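Local coordinates for alpha-/beta-galactoside alpha-2,3-sialyltransferase (Photobacterium phosphoreum, PDB 2ZWI), which probably transfers sialic acid to galactosides in alpha-2,3 linkage, as a GT-B-type glycosyltransferase that binds cytidine monophosphate and a zinc ion, at residues Ile5-Asp10 against Lys63-Met68; Val77-Asn82 against Val87-Ile92. All blocks are in the same frame, centred on the assembly; numbering follows the deposited sequence.

Overall arrangement
Both contacts belong to the parallel sheet that carries the N-terminal half of this GT-B chain, and their centres lie about 9 Å apart. Along the chain they follow in series: interaction 1 sets strand 3-10 against helix 58-70, and interaction 2 sets strand 74-82 against helix 86-98, the helix that comes directly after it. Strands 3-10 and 74-82 are neighbours in the sheet, probably joined by backbone hydrogen bonds from V7 to I78 and N80, while L65 meets I92 where the two helices touch. The contacts therefore merge into one continuous apolar layer of the Rossmann-like domain, away from the nucleotide and zinc sites.

Interaction 1: residues Ile5-Asp10 against Lys63-Met68; sequences IEVYVD and KSLDSM
I5 meets M68 with CG1 anti to its own carbonyl carbon (chi1 -64°) and the chain extended beyond it, which carries CD1 out to the helix; M68 comes to meet it extended as far as SD, then bends at chi3 (78°) to set its methyl beside the isoleucine. This is helix-on-sheet packing in a Rossmann-like domain of the GT-B fold: residues 63-68 of helix 58-70 run nearly antiparallel to strand residues 5-10, and the segment axes stay 11.0 Å apart. At that separation long side chains do the bridging. I5 CD1 is the shared point, 3.7 Å from M68 CE and equally close to CB and SD of the same residue, so the methionine wraps round the methyl instead of touching it at one place. One helical turn earlier L65 reaches the strand with its outer end: its CD2 lies 4.1 Å from I5 CD1, and its CG sits 4.3 Å from V7 CG2 in a lighter contact. No hydrogen bond crosses the interface. L65 also packs on I92 and I96 of helix 86-98, and V7 on V77 and I79 of strand 74-82, which makes the contact part of a wider buried layer. The other face of the strand carries E6 and Y8, which pair with each other, and E6 OE2 is held by N30 and S28. Y8 OH donates to E6 OE1 at 2.7 Å, meeting the oxygen on its anti side, 32° out of the carboxylate plane.

Interaction 2: residues Val77-Asn82 against Val87-Ile92; sequences VIINGN and VDVVNI
I79 and I92 slide past one another in opposite directions, whereas V89 crosses I79 at a slant, and these two encounters make up most of the contact. They hold together the first half of a beta-alpha-beta unit in the Rossmann-like domain, in which strand 74-82 turns back through helix 86-98 towards strand 104-110. The segments run at 151° to each other, and the axes come within 7.9 Å. In the first encounter I79 CD1 lies 3.7 Å from I92 CG2, and I79 CG1 is near the same methyl. The other branch of I79 answers from the opposite end, CG2 lying 4.2 Å from I92 CD1, so two isoleucines lie side by side with branches exchanged. Each has CG2 anti to its backbone N, which leaves the longer CG1 arm beside that nitrogen. That same I79 CG2 also presses on V89 at the root of its side chain, 3.8 Å from CB. At G81 the helix lies against bare backbone: V89 CG1 stands 4.1 Å from G81 CA. Around this apolar seam I92 continues onto I62 of helix 58-70 and V89 onto F109 of strand 104-110. D88 OD2 forms salt bridges with R11 and R58. Within the helix N91 folds back one turn: its ND2 donates to V87 O at 3.1 Å with an N-H...O angle of 158°, while N91 N reaches the same oxygen from the other face of the carbonyl plane.

Interaction 1: residues Ile5-Asp10 against Lys63-Met68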
ATOM      1  N   ILE A   5      -4.499  17.729 -16.306  1.00 17.33           N
ATOM      2  CA  ILE A   5      -4.933  16.347 -16.406  1.00 17.26           C
ATOM      3  C   ILE A   5      -4.316  15.581 -15.242  1.00 16.67           C
ATOM      4  O   ILE A   5      -3.131  15.719 -14.975  1.00 17.01           O
ATOM      5  CB  ILE A   5      -4.472  15.710 -17.750  1.00 17.50           C
ATOM      6  CG1 ILE A   5      -5.140  16.410 -18.935  1.00 17.78           C
ATOM      7  CG2 ILE A   5      -4.766  14.206 -17.800  1.00 17.35           C
ATOM      8  CD1 ILE A   5      -4.555  15.977 -20.252  1.00 19.96           C
ATOM      9  N   GLU A   6      -5.129  14.772 -14.562  1.00 16.10           N
ATOM     10  CA  GLU A   6      -4.670  13.918 -13.469  1.00 15.05           C
ATOM     11  C   GLU A   6      -4.591  12.465 -13.933  1.00 14.38           C
ATOM     12  O   GLU A   6      -5.566  11.913 -14.442  1.00 13.71           O
ATOM     13  CB  GLU A   6      -5.613  14.046 -12.268  1.00 15.08           C
ATOM     14  CG  GLU A   6      -5.717  15.456 -11.703  1.00 14.12           C
ATOM     15  CD  GLU A   6      -6.838  15.617 -10.667  1.00 15.67           C
ATOM     16  OE1 GLU A   6      -7.307  14.605 -10.085  1.00 15.00           O
ATOM     17  OE2 GLU A   6      -7.247  16.772 -10.433  1.00 15.06           O
ATOM     18  N   VAL A   7      -3.421  11.854 -13.765  1.00 13.76           N
ATOM     19  CA  VAL A   7      -3.181  10.474 -14.199  1.00 13.18           C
ATOM     20  C   VAL A   7      -3.078   9.604 -12.950  1.00 12.84           C
ATOM     21  O   VAL A   7      -2.375   9.959 -12.003  1.00 12.33           O
ATOM     22  CB  VAL A   7      -1.868  10.354 -15.030  1.00 13.58           C
ATOM     23  CG1 VAL A   7      -1.495   8.897 -15.277  1.00 13.46           C
ATOM     24  CG2 VAL A   7      -2.000  11.092 -16.357  1.00 13.18           C
ATOM     25  N   TYR A   8      -3.769   8.468 -12.963  1.00 12.69           N
ATOM     26  CA  TYR A   8      -3.791   7.543 -11.832  1.00 12.11           C
ATOM     27  C   TYR A   8      -3.425   6.139 -12.305  1.00 12.19           C
ATOM     28  O   TYR A   8      -4.150   5.549 -13.110  1.00 12.03           O
ATOM     29  CB  TYR A   8      -5.186   7.547 -11.178  1.00 12.02           C
ATOM     30  CG  TYR A   8      -5.531   8.875 -10.512  1.00 11.97           C
ATOM     31  CD1 TYR A   8      -5.129   9.141  -9.208  1.00 11.96           C
ATOM     32  CD2 TYR A   8      -6.242   9.855 -11.193  1.00 11.87           C
ATOM     33  CE1 TYR A   8      -5.421  10.348  -8.594  1.00 12.22           C
ATOM     34  CE2 TYR A   8      -6.545  11.079 -10.586  1.00 11.91           C
ATOM     35  CZ  TYR A   8      -6.126  11.317  -9.291  1.00 12.74           C
ATOM     36  OH  TYR A   8      -6.418  12.513  -8.669  1.00 12.96           O
ATOM     37  N   VAL A   9      -2.307   5.613 -11.806  1.00 11.85           N
ATOM     38  CA  VAL A   9      -1.851   4.269 -12.160  1.00 11.73           C
ATOM     39  C   VAL A   9      -1.410   3.472 -10.925  1.00 11.89           C
ATOM     40  O   VAL A   9      -0.905   4.049  -9.948  1.00 11.98           O
ATOM     41  CB  VAL A   9      -0.715   4.280 -13.226  1.00 11.77           C
ATOM     42  CG1 VAL A   9      -1.243   4.724 -14.605  1.00 11.02           C
ATOM     43  CG2 VAL A   9       0.459   5.172 -12.788  1.00 11.82           C
ATOM     44  N   ASP A  10      -1.645   2.160 -10.972  1.00 11.58           N
ATOM     45  CA  ASP A  10      -1.237   1.209  -9.923  1.00 12.14           C
ATOM     46  C   ASP A  10      -1.397  -0.230 -10.394  1.00 12.74           C
ATOM     47  O   ASP A  10      -2.329  -0.563 -11.121  1.00 13.19           O
ATOM     48  CB  ASP A  10      -2.046   1.390  -8.631  1.00 11.34           C
ATOM     49  CG  ASP A  10      -1.547   0.502  -7.482  1.00 10.22           C
ATOM     50  OD1 ASP A  10      -0.338   0.197  -7.405  1.00  8.60           O
ATOM     51  OD2 ASP A  10      -2.375   0.105  -6.637  1.00 10.64           O
ATOM     52  N   LYS A  63      -1.409   6.874 -24.999  1.00 17.86           N
ATOM     53  CA  LYS A  63      -1.947   7.291 -26.298  1.00 19.15           C
ATOM     54  C   LYS A  63      -2.985   8.426 -26.173  1.00 18.99           C
ATOM     55  O   LYS A  63      -2.924   9.409 -26.912  1.00 18.63           O
ATOM     56  CB  LYS A  63      -2.553   6.079 -27.017  1.00 19.60           C
ATOM     57  CG  LYS A  63      -3.101   6.363 -28.409  1.00 22.89           C
ATOM     58  CD  LYS A  63      -2.104   6.027 -29.512  1.00 26.78           C
ATOM     59  CE  LYS A  63      -2.642   6.436 -30.887  1.00 29.10           C
ATOM     60  NZ  LYS A  63      -3.963   5.791 -31.231  1.00 30.73           N
ATOM     61  N   SER A  64      -3.919   8.284 -25.235  1.00 19.42           N
ATOM     62  CA  SER A  64      -4.933   9.308 -24.976  1.00 20.12           C
ATOM     63  C   SER A  64      -4.343  10.547 -24.306  1.00 20.10           C
ATOM     64  O   SER A  64      -4.770  11.665 -24.594  1.00 20.07           O
ATOM     65  CB  SER A  64      -6.049   8.759 -24.101  1.00 20.30           C
ATOM     66  OG  SER A  64      -6.864   7.853 -24.820  1.00 23.34           O
ATOM     67  N   LEU A  65      -3.384  10.338 -23.402  1.00 19.60           N
ATOM     68  CA  LEU A  65      -2.672  11.444 -22.761  1.00 19.74           C
ATOM     69  C   LEU A  65      -2.012  12.320 -23.825  1.00 19.64           C
ATOM     70  O   LEU A  65      -2.220  13.525 -23.861  1.00 19.35           O
ATOM     71  CB  LEU A  65      -1.596  10.908 -21.805  1.00 19.61           C
ATOM     72  CG  LEU A  65      -1.251  11.667 -20.522  1.00 20.32           C
ATOM     73  CD1 LEU A  65       0.194  11.390 -20.093  1.00 18.31           C
ATOM     74  CD2 LEU A  65      -1.532  13.163 -20.589  1.00 20.02           C
ATOM     75  N   ASP A  66      -1.225  11.685 -24.688  1.00 20.12           N
ATOM     76  CA  ASP A  66      -0.489  12.367 -25.740  1.00 20.73           C
ATOM     77  C   ASP A  66      -1.378  13.162 -26.700  1.00 20.82           C
ATOM     78  O   ASP A  66      -1.032  14.276 -27.077  1.00 20.29           O
ATOM     79  CB  ASP A  66       0.349  11.362 -26.529  1.00 21.09           C
ATOM     80  CG  ASP A  66       1.503  10.796 -25.727  1.00 22.53           C
ATOM     81  OD1 ASP A  66       1.799  11.285 -24.603  1.00 23.33           O
ATOM     82  OD2 ASP A  66       2.120   9.839 -26.234  1.00 24.71           O
ATOM     83  N   SER A  67      -2.514  12.598 -27.107  1.00 21.60           N
ATOM     84  CA  SER A  67      -3.399  13.340 -28.013  1.00 22.33           C
ATOM     85  C   SER A  67      -3.983  14.578 -27.318  1.00 22.27           C
ATOM     86  O   SER A  67      -4.103  15.640 -27.933  1.00 22.36           O
ATOM     87  CB  SER A  67      -4.480  12.447 -28.642  1.00 22.48           C
ATOM     88  OG  SER A  67      -5.358  11.923 -27.668  1.00 25.21           O
ATOM     89  N   MET A  68      -4.310  14.454 -26.034  1.00 22.01           N
ATOM     90  CA  MET A  68      -4.771  15.611 -25.248  1.00 22.39           C
ATOM     91  C   MET A  68      -3.716  16.718 -25.190  1.00 21.81           C
ATOM     92  O   MET A  68      -4.036  17.901 -25.389  1.00 21.66           O
ATOM     93  CB  MET A  68      -5.172  15.196 -23.836  1.00 22.01           C
ATOM     94  CG  MET A  68      -6.374  14.275 -23.804  1.00 23.27           C
ATOM     95  SD  MET A  68      -6.990  13.903 -22.153  1.00 24.26           S
ATOM     96  CE  MET A  68      -7.878  15.423 -21.822  1.00 24.71           C
TER

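Interaction 2: residues Val77-Asn82 against Val87-Ile92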
ATOM      1  N   VAL A  77       0.294  18.096 -15.991  1.00 12.28           N
ATOM      2  CA  VAL A  77      -0.115  16.708 -15.739  1.00 11.15           C
ATOM      3  C   VAL A  77       0.366  16.325 -14.330  1.00 10.70           C
ATOM      4  O   VAL A  77       1.555  16.467 -13.996  1.00 10.21           O
ATOM      5  CB  VAL A  77       0.452  15.715 -16.806  1.00 11.55           C
ATOM      6  CG1 VAL A  77       0.078  14.261 -16.473  1.00 10.93           C
ATOM      7  CG2 VAL A  77      -0.042  16.087 -18.205  1.00  9.86           C
ATOM      8  N   ILE A  78      -0.571  15.891 -13.493  1.00 10.13           N
ATOM      9  CA  ILE A  78      -0.233  15.305 -12.206  1.00  9.86           C
ATOM     10  C   ILE A  78      -0.297  13.788 -12.365  1.00  9.96           C
ATOM     11  O   ILE A  78      -1.346  13.244 -12.709  1.00 10.42           O
ATOM     12  CB  ILE A  78      -1.184  15.786 -11.067  1.00 10.12           C
ATOM     13  CG1 ILE A  78      -1.290  17.323 -11.058  1.00  9.30           C
ATOM     14  CG2 ILE A  78      -0.679  15.293  -9.708  1.00  8.56           C
ATOM     15  CD1 ILE A  78      -2.302  17.866 -10.061  1.00 10.73           C
ATOM     16  N   ILE A  79       0.826  13.113 -12.149  1.00  9.72           N
ATOM     17  CA  ILE A  79       0.868  11.660 -12.237  1.00 10.13           C
ATOM     18  C   ILE A  79       0.879  11.053 -10.829  1.00 10.07           C
ATOM     19  O   ILE A  79       1.728  11.388 -10.003  1.00  9.32           O
ATOM     20  CB  ILE A  79       2.093  11.138 -13.039  1.00 10.43           C
ATOM     21  CG1 ILE A  79       2.271  11.908 -14.359  1.00 10.91           C
ATOM     22  CG2 ILE A  79       1.948   9.631 -13.316  1.00  9.92           C
ATOM     23  CD1 ILE A  79       3.669  11.774 -14.960  1.00 10.41           C
ATOM     24  N   ASN A  80      -0.089  10.174 -10.581  1.00 10.35           N
ATOM     25  CA  ASN A  80      -0.237   9.494  -9.309  1.00 10.98           C
ATOM     26  C   ASN A  80       0.060   8.008  -9.524  1.00 11.13           C
ATOM     27  O   ASN A  80      -0.609   7.343 -10.322  1.00 11.43           O
ATOM     28  CB  ASN A  80      -1.652   9.723  -8.760  1.00 10.62           C
ATOM     29  CG  ASN A  80      -2.016  11.215  -8.672  1.00 12.13           C
ATOM     30  OD1 ASN A  80      -2.478  11.830  -9.639  1.00 13.17           O
ATOM     31  ND2 ASN A  80      -1.811  11.789  -7.504  1.00 11.72           N
ATOM     32  N   GLY A  81       1.068   7.496  -8.825  1.00 11.11           N
ATOM     33  CA  GLY A  81       1.574   6.147  -9.076  1.00 11.06           C
ATOM     34  C   GLY A  81       1.959   5.344  -7.849  1.00 11.10           C
ATOM     35  O   GLY A  81       1.654   5.717  -6.717  1.00 10.93           O
ATOM     36  N   ASN A  82       2.641   4.232  -8.103  1.00 10.70           N
ATOM     37  CA  ASN A  82       3.058   3.260  -7.108  1.00 10.19           C
ATOM     38  C   ASN A  82       4.582   3.378  -6.999  1.00 10.23           C
ATOM     39  O   ASN A  82       5.281   3.217  -7.994  1.00 10.55           O
ATOM     40  CB  ASN A  82       2.615   1.873  -7.612  1.00 10.80           C
ATOM     41  CG  ASN A  82       3.114   0.728  -6.759  1.00 10.68           C
ATOM     42  OD1 ASN A  82       4.285   0.666  -6.405  1.00 12.51           O
ATOM     43  ND2 ASN A  82       2.217  -0.208  -6.443  1.00 10.72           N
ATOM     44  N   VAL A  87       8.641   2.755 -12.332  1.00 12.36           N
ATOM     45  CA  VAL A  87       8.883   2.535 -13.774  1.00 12.93           C
ATOM     46  C   VAL A  87       7.673   2.930 -14.641  1.00 12.71           C
ATOM     47  O   VAL A  87       7.842   3.462 -15.740  1.00 12.86           O
ATOM     48  CB  VAL A  87       9.323   1.060 -14.096  1.00 12.82           C
ATOM     49  CG1 VAL A  87       8.188   0.076 -13.860  1.00 13.36           C
ATOM     50  CG2 VAL A  87       9.860   0.946 -15.535  1.00 13.19           C
ATOM     51  N   ASP A  88       6.463   2.663 -14.155  1.00 12.63           N
ATOM     52  CA  ASP A  88       5.265   3.047 -14.892  1.00 12.72           C
ATOM     53  C   ASP A  88       5.162   4.566 -15.027  1.00 12.75           C
ATOM     54  O   ASP A  88       4.851   5.060 -16.102  1.00 12.77           O
ATOM     55  CB  ASP A  88       4.005   2.463 -14.251  1.00 12.74           C
ATOM     56  CG  ASP A  88       3.977   0.943 -14.297  1.00 13.06           C
ATOM     57  OD1 ASP A  88       3.362   0.351 -13.396  1.00 13.78           O
ATOM     58  OD2 ASP A  88       4.558   0.337 -15.226  1.00 13.17           O
ATOM     59  N   VAL A  89       5.439   5.312 -13.957  1.00 13.03           N
ATOM     60  CA  VAL A  89       5.429   6.778 -14.094  1.00 12.81           C
ATOM     61  C   VAL A  89       6.614   7.309 -14.926  1.00 12.98           C
ATOM     62  O   VAL A  89       6.449   8.264 -15.674  1.00 12.90           O
ATOM     63  CB  VAL A  89       5.090   7.592 -12.759  1.00 13.45           C
ATOM     64  CG1 VAL A  89       4.830   6.697 -11.556  1.00 13.95           C
ATOM     65  CG2 VAL A  89       6.070   8.730 -12.478  1.00 11.32           C
ATOM     66  N   VAL A  90       7.773   6.656 -14.847  1.00 12.97           N
ATOM     67  CA  VAL A  90       8.901   6.966 -15.751  1.00 13.72           C
ATOM     68  C   VAL A  90       8.471   6.968 -17.233  1.00 13.77           C
ATOM     69  O   VAL A  90       8.762   7.911 -17.980  1.00 13.89           O
ATOM     70  CB  VAL A  90      10.099   5.983 -15.557  1.00 14.12           C
ATOM     71  CG1 VAL A  90      11.145   6.170 -16.664  1.00 14.85           C
ATOM     72  CG2 VAL A  90      10.747   6.178 -14.187  1.00 14.68           C
ATOM     73  N   ASN A  91       7.768   5.918 -17.647  1.00 13.41           N
ATOM     74  CA  ASN A  91       7.320   5.795 -19.031  1.00 13.79           C
ATOM     75  C   ASN A  91       6.242   6.816 -19.420  1.00 13.34           C
ATOM     76  O   ASN A  91       6.167   7.236 -20.574  1.00 12.53           O
ATOM     77  CB  ASN A  91       6.860   4.364 -19.316  1.00 13.91           C
ATOM     78  CG  ASN A  91       8.020   3.442 -19.638  1.00 17.02           C
ATOM     79  OD1 ASN A  91       8.486   3.395 -20.782  1.00 19.77           O
ATOM     80  ND2 ASN A  91       8.504   2.707 -18.631  1.00 18.09           N
ATOM     81  N   ILE A  92       5.421   7.218 -18.448  1.00 13.09           N
ATOM     82  CA  ILE A  92       4.473   8.306 -18.659  1.00 12.31           C
ATOM     83  C   ILE A  92       5.220   9.641 -18.808  1.00 12.51           C
ATOM     84  O   ILE A  92       4.955  10.398 -19.748  1.00 12.34           O
ATOM     85  CB  ILE A  92       3.369   8.349 -17.554  1.00 12.24           C
ATOM     86  CG1 ILE A  92       2.495   7.086 -17.628  1.00 10.92           C
ATOM     87  CG2 ILE A  92       2.492   9.615 -17.709  1.00 12.00           C
ATOM     88  CD1 ILE A  92       1.754   6.707 -16.314  1.00 11.57           C
TER